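Side-chain contacts in transcriptional regulator ComR (Streptococcus vestibularis F0396, PDB 6HU8), which probably binds DNA as a competence regulator of the RNPP family, pairing a helix-turn-helix domain with a tetratricopeptide domain for signalling peptides: residues Y79-R84 / N109-I114; K182-I187 / A214-S219; E221-F226 / E257-G262. All coordinates share one frame; numbering follows the deposited sequence.

How the interactions relate
All three contacts join helices, or the loops between them, within the tetratricopeptide range of a mostly helical chain without strands, and they follow one another in series. Interaction 1 links helices 76-87 and 94-111, near the start of that range. Interaction 2 links helices 181-192 and 200-219 on the opposite side of the chain's centre, about 32 Å from interaction 1 between centres. Interaction 3, about 13 Å from interaction 2 between centres, ties the loop after helix 200-219 to helix 246-261. Interactions 2 and 3 touch both through the chain itself and through Lys-217, whose ammonium holds the loop. They sit in neighbouring parts of the helical array, crystallised here without peptide, with interaction 1 well apart from both.

Interaction 1. Residues Y79-R84 / N109-I114; sequences YEMKNR and NQFFDI
Met-81 on helix 76-87 faces the last turn of helix 94-111, and the nearest pair of CA atoms, those of Met-81 and Gln-110, is 10.2 Å apart. Side chains therefore have to bridge the gap, and from the first helix Met-81 does so alone. Its CG lies anti to the carbonyl carbon (chi1 -64°); the chain then runs straight to the sulfur and bends at the end (chi3 66°), which carries CE over to Gln-110 while SD stays beside Phe-111.

The sulfur comes to the rim of the phenyl ring, almost in its plane: SD of Met-81 is 3.8 Å from CE2 of Phe-111 and 5.2 Å from the ring centroid, 87° off the normal. This is a Met-aromatic contact of the edge kind, in which the sulfur meets the C-H rim and leaves the pi faces alone. On the methyl side, CE of Met-81 lies 3.3 Å from NE2 of Gln-110, the two chains crossing at about a right angle. That is a close, non-bonded touch and not a hydrogen bond, for the polar work of NE2 is a hydrogen bond to OD1 of Asp-106, one turn back on its own helix.

The interface is small, 110 Å² in all, and lies at the surface. Helices 76-87 and 94-111 form a hairpin in the tetratricopeptide domain, the early part of one beside the end of the other, and Met-81 also rests on Asp-106 and Val-107. The next residue, Lys-82, reaches other helices, with a salt bridge to Glu-119 on helix 117-131 and a hydrogen bond to Asn-161 on helix 160-173.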
loop_
_atom_site.group_PDB
_atom_site.type_symbol
_atom_site.label_atom_id
_atom_site.label_comp_id
_atom_site.label_asym_id
_atom_site.label_seq_id
_atom_site.Cartn_x
_atom_site.Cartn_y
_atom_site.Cartn_z
ATOM N N TYR A 79 11.873 6.073 -10.479
ATOM C CA TYR A 79 10.825 5.109 -10.754
ATOM C C TYR A 79 11.394 3.716 -10.966
ATOM O O TYR A 79 10.779 2.747 -10.573
ATOM C CB TYR A 79 9.998 5.541 -11.963
ATOM C CG TYR A 79 9.169 6.758 -11.675
ATOM C CD1 TYR A 79 8.115 6.695 -10.772
ATOM C CD2 TYR A 79 9.449 7.979 -12.283
ATOM C CE1 TYR A 79 7.355 7.802 -10.492
ATOM C CE2 TYR A 79 8.692 9.096 -12.009
ATOM C CZ TYR A 79 7.646 9.002 -11.110
ATOM O OH TYR A 79 6.884 10.109 -10.829
ATOM N N GLU A 80 12.574 3.614 -11.569
ATOM C CA GLU A 80 13.182 2.303 -11.787
ATOM C C GLU A 80 13.541 1.650 -10.463
ATOM O O GLU A 80 13.309 0.456 -10.268
ATOM C CB GLU A 80 14.436 2.416 -12.664
ATOM C CG GLU A 80 14.160 2.867 -14.087
ATOM C CD GLU A 80 15.430 3.295 -14.823
ATOM O OE1 GLU A 80 16.527 2.817 -14.448
ATOM O OE2 GLU A 80 15.331 4.121 -15.757
ATOM N N MET A 81 14.105 2.438 -9.552
ATOM C CA MET A 81 14.496 1.913 -8.246
ATOM C C MET A 81 13.285 1.622 -7.364
ATOM O O MET A 81 13.282 0.643 -6.611
ATOM C CB MET A 81 15.435 2.881 -7.538
ATOM C CG MET A 81 16.756 3.061 -8.257
ATOM S SD MET A 81 17.817 4.267 -7.449
ATOM C CE MET A 81 18.159 3.445 -5.898
ATOM N N LYS A 82 12.257 2.463 -7.457
ATOM C CA LYS A 82 10.997 2.189 -6.767
ATOM C C LYS A 82 10.387 0.899 -7.291
ATOM O O LYS A 82 9.932 0.048 -6.514
ATOM C CB LYS A 82 10.005 3.346 -6.927
ATOM C CG LYS A 82 8.661 3.141 -6.204
ATOM C CD LYS A 82 7.675 4.301 -6.509
ATOM C CE LYS A 82 6.301 4.108 -5.840
ATOM N NZ LYS A 82 5.304 5.165 -6.249
ATOM N N ASN A 83 10.387 0.746 -8.609
ATOM C CA ASN A 83 9.860 -0.473 -9.212
ATOM C C ASN A 83 10.618 -1.709 -8.723
ATOM O O ASN A 83 10.002 -2.685 -8.307
ATOM C CB ASN A 83 9.908 -0.379 -10.744
ATOM C CG ASN A 83 9.188 -1.538 -11.432
ATOM O OD1 ASN A 83 7.976 -1.692 -11.301
ATOM N ND2 ASN A 83 9.933 -2.344 -12.187
ATOM N N ARG A 84 11.949 -1.663 -8.756
ATOM C CA ARG A 84 12.753 -2.790 -8.273
ATOM C C ARG A 84 12.473 -3.093 -6.800
ATOM O O ARG A 84 12.312 -4.259 -6.419
ATOM C CB ARG A 84 14.248 -2.518 -8.472
ATOM C CG ARG A 84 14.724 -2.686 -9.910
ATOM C CD ARG A 84 16.205 -2.352 -10.054
ATOM N NE ARG A 84 16.460 -1.592 -11.275
ATOM C CZ ARG A 84 17.042 -0.397 -11.298
ATOM N NH1 ARG A 84 17.229 0.241 -12.451
ATOM N NH2 ARG A 84 17.440 0.164 -10.165
ATOM N N ASN A 109 17.750 8.418 0.221
ATOM C CA ASN A 109 18.951 9.246 0.206
ATOM C C ASN A 109 19.213 9.907 -1.144
ATOM O O ASN A 109 19.687 11.046 -1.209
ATOM C CB ASN A 109 20.159 8.408 0.613
ATOM C CG ASN A 109 20.170 8.099 2.091
ATOM O OD1 ASN A 109 19.662 8.878 2.906
ATOM N ND2 ASN A 109 20.758 6.966 2.451
ATOM N N GLN A 110 18.889 9.194 -2.218
ATOM C CA GLN A 110 19.166 9.677 -3.564
ATOM C C GLN A 110 18.140 10.669 -4.096
ATOM O O GLN A 110 18.439 11.419 -5.021
ATOM C CB GLN A 110 19.250 8.500 -4.533
ATOM C CG GLN A 110 20.431 7.568 -4.277
ATOM C CD GLN A 110 20.684 6.617 -5.436
ATOM O OE1 GLN A 110 20.789 7.037 -6.591
ATOM N NE2 GLN A 110 20.778 5.331 -5.132
ATOM N N PHE A 111 16.931 10.672 -3.535
ATOM C CA PHE A 111 15.836 11.420 -4.154
ATOM C C PHE A 111 14.920 12.195 -3.222
ATOM O O PHE A 111 14.034 12.898 -3.699
ATOM C CB PHE A 111 14.970 10.470 -4.984
ATOM C CG PHE A 111 15.704 9.847 -6.130
ATOM C CD1 PHE A 111 16.022 10.597 -7.249
ATOM C CD2 PHE A 111 16.104 8.526 -6.076
ATOM C CE1 PHE A 111 16.717 10.029 -8.306
ATOM C CE2 PHE A 111 16.800 7.949 -7.134
ATOM C CZ PHE A 111 17.105 8.701 -8.246
ATOM N N PHE A 112 15.132 12.097 -1.913
ATOM C CA PHE A 112 14.176 12.651 -0.952
ATOM C C PHE A 112 13.833 14.123 -1.209
ATOM O O PHE A 112 12.751 14.594 -0.834
ATOM C CB PHE A 112 14.714 12.510 0.476
ATOM C CG PHE A 112 15.724 13.561 0.841
ATOM C CD1 PHE A 112 17.065 13.386 0.528
ATOM C CD2 PHE A 112 15.332 14.724 1.483
ATOM C CE1 PHE A 112 17.991 14.356 0.845
ATOM C CE2 PHE A 112 16.252 15.702 1.810
ATOM C CZ PHE A 112 17.585 15.519 1.492
ATOM N N ASP A 113 14.754 14.856 -1.837
ATOM C CA ASP A 113 14.578 16.302 -1.967
ATOM C C ASP A 113 13.797 16.697 -3.224
ATOM O O ASP A 113 13.475 17.869 -3.408
ATOM C CB ASP A 113 15.936 17.040 -1.949
ATOM C CG ASP A 113 15.786 18.521 -1.543
ATOM O OD1 ASP A 113 14.896 18.819 -0.717
ATOM O OD2 ASP A 113 16.534 19.391 -2.054
ATOM N N ILE A 114 13.466 15.737 -4.080
ATOM C CA ILE A 114 12.650 16.087 -5.237
ATOM C C ILE A 114 11.356 15.282 -5.275
ATOM O O ILE A 114 10.679 15.257 -6.307
ATOM C CB ILE A 114 13.434 15.895 -6.579
ATOM C CG1 ILE A 114 14.103 14.520 -6.644
ATOM C CG2 ILE A 114 14.504 16.977 -6.726
ATOM C CD1 ILE A 114 13.194 13.372 -7.044
#

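Interaction 2. Residues K182-I187 / A214-S219; sequences KIFDRI and AGLKIS
The ammonium NZ of Lys-217, which lies at the edge of the Phe-184 ring, is gripped by two backbone carbonyls, O of Ser-222 and O of Lys-224, both in the loop that follows its own helix. A bend at the last torsion (chi4 -64°) turns NZ toward them. The same turn sets NZ 4.2 Å from CE2 of Phe-184, near the plane of the ring. Because the nitrogen meets the rim and not the pi face, this is not a cation-pi contact.

Phe-184 is what crosses from helix 181-192 to helix 200-219. Its CG stands opposite the backbone N (chi1 -179°), which directs the ring straight across the gap; the nearest CA atoms, those of Phe-184 and Leu-216, are 9.9 Å apart. Leu-216 takes the other meta corner of the ring: CD1 of Leu-216 is 4.0 Å from CE1 of Phe-184, and CB of Leu-216 is 4.1 Å from the same CE1. The far end of the phenyl group is thus straddled by a leucine at one corner and a lysine tip at the other.

All three residues are buried. Tyr-169 and Leu-173 of helix 160-173 also pack on Phe-184, and Tyr-179 meets its ring edge-to-face, so the phenylalanine joins three successive helices of the tetratricopeptide domain.

A buried ammonium needs compensation, and the two carbonyls supply it directly. Asp-185 OD1 is 5.1 Å from NZ of Lys-217, too far for contact, and OD2 has long, weak ion pairs with Lys-181 and Lys-224; with its charge so shared, the carboxylate's effect on Lys-217 may be modest. The hydrophobic bridge and the carbonyl-bound cation thus share one site, where helix 200-219 holds its own following loop.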
loop_
_atom_site.group_PDB
_atom_site.type_symbol
_atom_site.label_atom_id
_atom_site.label_comp_id
_atom_site.label_asym_id
_atom_site.label_seq_id
_atom_site.Cartn_x
_atom_site.Cartn_y
_atom_site.Cartn_z
ATOM N N LYS A 182 -17.567 -0.531 8.613
ATOM C CA LYS A 182 -18.003 0.096 7.364
ATOM C C LYS A 182 -16.814 0.408 6.465
ATOM O O LYS A 182 -16.857 0.174 5.245
ATOM C CB LYS A 182 -18.796 1.380 7.640
ATOM C CG LYS A 182 -20.104 1.155 8.391
ATOM C CD LYS A 182 -20.757 2.484 8.810
ATOM C CE LYS A 182 -21.728 2.260 9.979
ATOM N NZ LYS A 182 -22.493 3.481 10.383
ATOM N N ILE A 183 -15.768 0.971 7.071
ATOM C CA ILE A 183 -14.563 1.312 6.330
ATOM C C ILE A 183 -13.908 0.054 5.772
ATOM O O ILE A 183 -13.589 -0.010 4.577
ATOM C CB ILE A 183 -13.546 2.063 7.203
ATOM C CG1 ILE A 183 -14.065 3.467 7.550
ATOM C CG2 ILE A 183 -12.193 2.136 6.499
ATOM C CD1 ILE A 183 -13.087 4.268 8.359
ATOM N N PHE A 184 -13.719 -0.940 6.637
ATOM C CA PHE A 184 -13.080 -2.190 6.233
ATOM C C PHE A 184 -13.792 -2.817 5.037
ATOM O O PHE A 184 -13.169 -3.115 4.013
ATOM C CB PHE A 184 -13.038 -3.176 7.403
ATOM C CG PHE A 184 -12.357 -4.487 7.074
ATOM C CD1 PHE A 184 -10.966 -4.579 7.048
ATOM C CD2 PHE A 184 -13.106 -5.629 6.788
ATOM C CE1 PHE A 184 -10.331 -5.788 6.743
ATOM C CE2 PHE A 184 -12.481 -6.847 6.480
ATOM C CZ PHE A 184 -11.094 -6.925 6.464
ATOM N N ASP A 185 -15.105 -2.989 5.146
ATOM C CA ASP A 185 -15.855 -3.621 4.066
ATOM C C ASP A 185 -15.789 -2.804 2.777
ATOM O O ASP A 185 -15.737 -3.366 1.686
ATOM C CB ASP A 185 -17.323 -3.843 4.464
ATOM C CG ASP A 185 -17.484 -4.864 5.584
ATOM O OD1 ASP A 185 -16.481 -5.493 5.979
ATOM O OD2 ASP A 185 -18.622 -5.044 6.073
ATOM N N ARG A 186 -15.798 -1.479 2.892
ATOM C CA ARG A 186 -15.701 -0.644 1.701
ATOM C C ARG A 186 -14.349 -0.835 1.027
ATOM O O ARG A 186 -14.265 -0.968 -0.193
ATOM C CB ARG A 186 -15.901 0.833 2.035
ATOM C CG ARG A 186 -15.859 1.746 0.807
ATOM C CD ARG A 186 -15.030 3.013 1.045
ATOM N NE ARG A 186 -15.169 3.521 2.411
ATOM C CZ ARG A 186 -16.069 4.427 2.799
ATOM N NH1 ARG A 186 -16.108 4.828 4.067
ATOM N NH2 ARG A 186 -16.929 4.935 1.920
ATOM N N ILE A 187 -13.289 -0.843 1.826
ATOM C CA ILE A 187 -11.948 -0.996 1.265
ATOM C C ILE A 187 -11.780 -2.381 0.632
ATOM O O ILE A 187 -11.356 -2.497 -0.527
ATOM C CB ILE A 187 -10.864 -0.761 2.343
ATOM C CG1 ILE A 187 -10.791 0.727 2.712
ATOM C CG2 ILE A 187 -9.514 -1.222 1.859
ATOM C CD1 ILE A 187 -10.456 1.619 1.538
ATOM N N ALA A 214 -7.131 -11.380 3.939
ATOM C CA ALA A 214 -7.459 -12.772 4.263
ATOM C C ALA A 214 -7.066 -13.083 5.696
ATOM O O ALA A 214 -7.835 -13.691 6.441
ATOM C CB ALA A 214 -6.772 -13.714 3.296
ATOM N N GLY A 215 -5.883 -12.639 6.107
ATOM C CA GLY A 215 -5.496 -12.801 7.499
ATOM C C GLY A 215 -6.430 -12.063 8.453
ATOM O O GLY A 215 -6.753 -12.566 9.540
ATOM N N LEU A 216 -6.868 -10.870 8.055
ATOM C CA LEU A 216 -7.759 -10.077 8.895
ATOM C C LEU A 216 -9.165 -10.646 8.956
ATOM O O LEU A 216 -9.778 -10.682 10.030
ATOM C CB LEU A 216 -7.810 -8.627 8.404
ATOM C CG LEU A 216 -6.602 -7.787 8.811
ATOM C CD1 LEU A 216 -6.623 -6.439 8.081
ATOM C CD2 LEU A 216 -6.587 -7.609 10.329
ATOM N N LYS A 217 -9.687 -11.079 7.810
ATOM C CA LYS A 217 -11.000 -11.725 7.782
ATOM C C LYS A 217 -11.044 -12.922 8.746
ATOM O O LYS A 217 -12.082 -13.182 9.374
ATOM C CB LYS A 217 -11.372 -12.155 6.356
ATOM C CG LYS A 217 -11.816 -10.988 5.461
ATOM C CD LYS A 217 -12.605 -11.459 4.251
ATOM C CE LYS A 217 -13.506 -10.359 3.701
ATOM N NZ LYS A 217 -14.548 -9.988 4.721
ATOM N N ILE A 218 -9.920 -13.616 8.912
ATOM C CA ILE A 218 -9.863 -14.710 9.885
ATOM C C ILE A 218 -9.829 -14.160 11.311
ATOM O O ILE A 218 -10.561 -14.630 12.180
ATOM C CB ILE A 218 -8.649 -15.627 9.649
ATOM C CG1 ILE A 218 -8.855 -16.446 8.379
ATOM C CG2 ILE A 218 -8.451 -16.572 10.803
ATOM C CD1 ILE A 218 -7.613 -17.202 7.926
ATOM N N SER A 219 -9.005 -13.145 11.546
ATOM C CA SER A 219 -8.767 -12.675 12.909
ATOM C C SER A 219 -9.855 -11.710 13.399
ATOM O O SER A 219 -10.030 -11.514 14.604
ATOM C CB SER A 219 -7.399 -12.000 12.998
ATOM O OG SER A 219 -7.391 -10.813 12.219
#

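Interaction 3. Residues E221-F226 / E257-G262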
loop_
_atom_site.group_PDB
_atom_site.type_symbol
_atom_site.label_atom_id
_atom_site.label_comp_id
_atom_site.label_asym_id
_atom_site.label_seq_id
_atom_site.Cartn_x
_atom_site.Cartn_y
_atom_site.Cartn_z
ATOM N N GLU A 221 -12.940 -12.222 12.315
ATOM C CA GLU A 221 -14.107 -13.057 12.034
ATOM C C GLU A 221 -15.077 -12.357 11.084
ATOM O O GLU A 221 -16.266 -12.197 11.361
ATOM C CB GLU A 221 -14.808 -13.469 13.339
ATOM C CG GLU A 221 -14.417 -14.878 13.788
ATOM C CD GLU A 221 -14.442 -15.071 15.304
ATOM O OE1 GLU A 221 -15.104 -14.278 16.016
ATOM O OE2 GLU A 221 -13.789 -16.031 15.778
ATOM N N SER A 222 -14.541 -11.945 9.948
ATOM C CA SER A 222 -15.329 -11.355 8.881
ATOM C C SER A 222 -15.294 -12.315 7.697
ATOM O O SER A 222 -14.649 -12.043 6.689
ATOM C CB SER A 222 -14.768 -9.984 8.502
ATOM O OG SER A 222 -15.469 -9.410 7.409
ATOM N N PHE A 223 -15.976 -13.446 7.825
ATOM C CA PHE A 223 -15.753 -14.550 6.892
ATOM C C PHE A 223 -16.501 -14.415 5.565
ATOM O O PHE A 223 -16.254 -15.198 4.630
ATOM C CB PHE A 223 -16.101 -15.880 7.567
ATOM C CG PHE A 223 -15.073 -16.327 8.570
ATOM C CD1 PHE A 223 -13.816 -16.715 8.156
ATOM C CD2 PHE A 223 -15.355 -16.327 9.921
ATOM C CE1 PHE A 223 -12.862 -17.117 9.069
ATOM C CE2 PHE A 223 -14.406 -16.724 10.837
ATOM C CZ PHE A 223 -13.158 -17.126 10.406
ATOM N N LYS A 224 -17.383 -13.418 5.458
ATOM C CA LYS A 224 -18.097 -13.196 4.201
ATOM C C LYS A 224 -17.103 -12.886 3.082
ATOM O O LYS A 224 -16.156 -12.127 3.283
ATOM C CB LYS A 224 -19.122 -12.068 4.332
ATOM C CG LYS A 224 -18.526 -10.685 4.638
ATOM C CD LYS A 224 -19.381 -9.569 4.042
ATOM C CE LYS A 224 -19.069 -8.215 4.680
ATOM N NZ LYS A 224 -19.508 -8.182 6.106
ATOM N N ASP A 225 -17.315 -13.510 1.921
ATOM C CA ASP A 225 -16.461 -13.348 0.740
ATOM C C ASP A 225 -15.019 -13.861 0.909
ATOM O O ASP A 225 -14.149 -13.506 0.096
ATOM C CB ASP A 225 -16.407 -11.873 0.303
ATOM C CG ASP A 225 -17.751 -11.357 -0.173
ATOM O OD1 ASP A 225 -18.088 -11.578 -1.358
ATOM O OD2 ASP A 225 -18.464 -10.732 0.643
ATOM N N PHE A 226 -14.755 -14.685 1.930
ATOM C CA PHE A 226 -13.377 -15.127 2.171
ATOM C C PHE A 226 -12.810 -15.868 0.957
ATOM O O PHE A 226 -11.669 -15.629 0.562
ATOM C CB PHE A 226 -13.264 -16.022 3.417
ATOM C CG PHE A 226 -11.836 -16.384 3.773
ATOM C CD1 PHE A 226 -11.222 -17.503 3.210
ATOM C CD2 PHE A 226 -11.107 -15.606 4.659
ATOM C CE1 PHE A 226 -9.909 -17.826 3.521
ATOM C CE2 PHE A 226 -9.790 -15.924 4.976
ATOM C CZ PHE A 226 -9.194 -17.040 4.404
ATOM N N GLU A 257 -10.951 -23.279 6.312
ATOM C CA GLU A 257 -11.687 -24.545 6.372
ATOM C C GLU A 257 -11.662 -25.147 7.777
ATOM O O GLU A 257 -12.684 -25.624 8.276
ATOM C CB GLU A 257 -11.129 -25.556 5.358
ATOM C CG GLU A 257 -11.409 -25.195 3.919
ATOM C CD GLU A 257 -12.892 -25.277 3.552
ATOM O OE1 GLU A 257 -13.254 -24.755 2.469
ATOM O OE2 GLU A 257 -13.688 -25.869 4.328
ATOM N N LEU A 258 -10.491 -25.129 8.405
ATOM C CA LEU A 258 -10.333 -25.570 9.789
ATOM C C LEU A 258 -11.184 -24.765 10.771
ATOM O O LEU A 258 -12.014 -25.320 11.497
ATOM C CB LEU A 258 -8.876 -25.442 10.214
ATOM C CG LEU A 258 -8.009 -26.642 10.533
ATOM C CD1 LEU A 258 -6.875 -26.129 11.394
ATOM C CD2 LEU A 258 -8.787 -27.739 11.238
ATOM N N ILE A 259 -10.935 -23.458 10.823
ATOM C CA ILE A 259 -11.523 -22.610 11.851
ATOM C C ILE A 259 -12.989 -22.333 11.591
ATOM O O ILE A 259 -13.820 -22.406 12.509
ATOM C CB ILE A 259 -10.793 -21.256 11.969
ATOM C CG1 ILE A 259 -9.343 -21.463 12.414
ATOM C CG2 ILE A 259 -11.539 -20.325 12.928
ATOM C CD1 ILE A 259 -8.572 -20.166 12.559
ATOM N N HIS A 260 -13.324 -22.003 10.349
ATOM C CA HIS A 260 -14.698 -21.613 10.088
ATOM C C HIS A 260 -15.628 -22.803 9.791
ATOM O O HIS A 260 -16.784 -22.810 10.217
ATOM C CB HIS A 260 -14.766 -20.613 8.947
ATOM C CG HIS A 260 -16.120 -20.013 8.772
ATOM N ND1 HIS A 260 -16.730 -19.265 9.755
ATOM C CD2 HIS A 260 -16.992 -20.055 7.736
ATOM C CE1 HIS A 260 -17.914 -18.866 9.333
ATOM N NE2 HIS A 260 -18.102 -19.337 8.114
ATOM N N ASN A 261 -15.159 -23.800 9.053
ATOM C CA ASN A 261 -16.053 -24.890 8.717
ATOM C C ASN A 261 -15.804 -26.154 9.529
ATOM O O ASN A 261 -16.557 -27.112 9.418
ATOM C CB ASN A 261 -15.967 -25.202 7.228
ATOM C CG ASN A 261 -16.581 -24.116 6.375
ATOM O OD1 ASN A 261 -17.548 -23.467 6.764
ATOM N ND2 ASN A 261 -16.001 -23.892 5.221
ATOM N N GLY A 262 -14.757 -26.159 10.347
ATOM C CA GLY A 262 -14.395 -27.351 11.095
ATOM C C GLY A 262 -14.145 -28.532 10.187
ATOM O O GLY A 262 -14.367 -29.683 10.577
#
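Phe-223 lays one face of its ring over one face of the His-260 imidazole in an offset stack, with centroids 4.2 Å apart and planes inclined by 28°. The tilt and slide bring one nitrogen in closest: ND1 of His-260 is 3.2 Å from CD2 of Phe-223, above the phenyl plane and toward its rim. The two side chains run antiparallel, so that each ring lies over the other residue's beta carbon. CB of Phe-223 lies 4.0 Å from the centroid of the imidazole, and CB of His-260 lies 4.0 Å from the centroid of the phenyl ring, both over the face as CH-pi contacts. His-260 reaches this position with CG opposite its backbone N (chi1 -171°). Ile-259 adds a looser touch, CG2 of Ile-259 to CZ of Phe-223 at 4.4 Å.

Phe-223 sits just after the end of helix 200-219, which a Schellman motif closes: Ser-222 N returns to Lys-217 O and Glu-221 N to Ile-218 O, with Glu-221 at positive phi as the C-prime residue. A type II beta turn follows at once, from Phe-223 to Phe-226, closed by Phe-226 N to Phe-223 O at 3.1 Å, and it leads into helix 226-240. The stack therefore joins an interhelical loop of the tetratricopeptide domain to the end of helix 246-261, at the surface.

Near that helix end, ND2 of Asn-261 donates an almost straight hydrogen bond (172°) to OE2 of Glu-257, 3.2 Å away, meeting the oxygen from above the carboxylate plane. Ile-218 of helix 200-219 packs against both Phe-223 and Ile-259, while the ring of Tyr-256 meets that of His-260 and stacks with Phe-226.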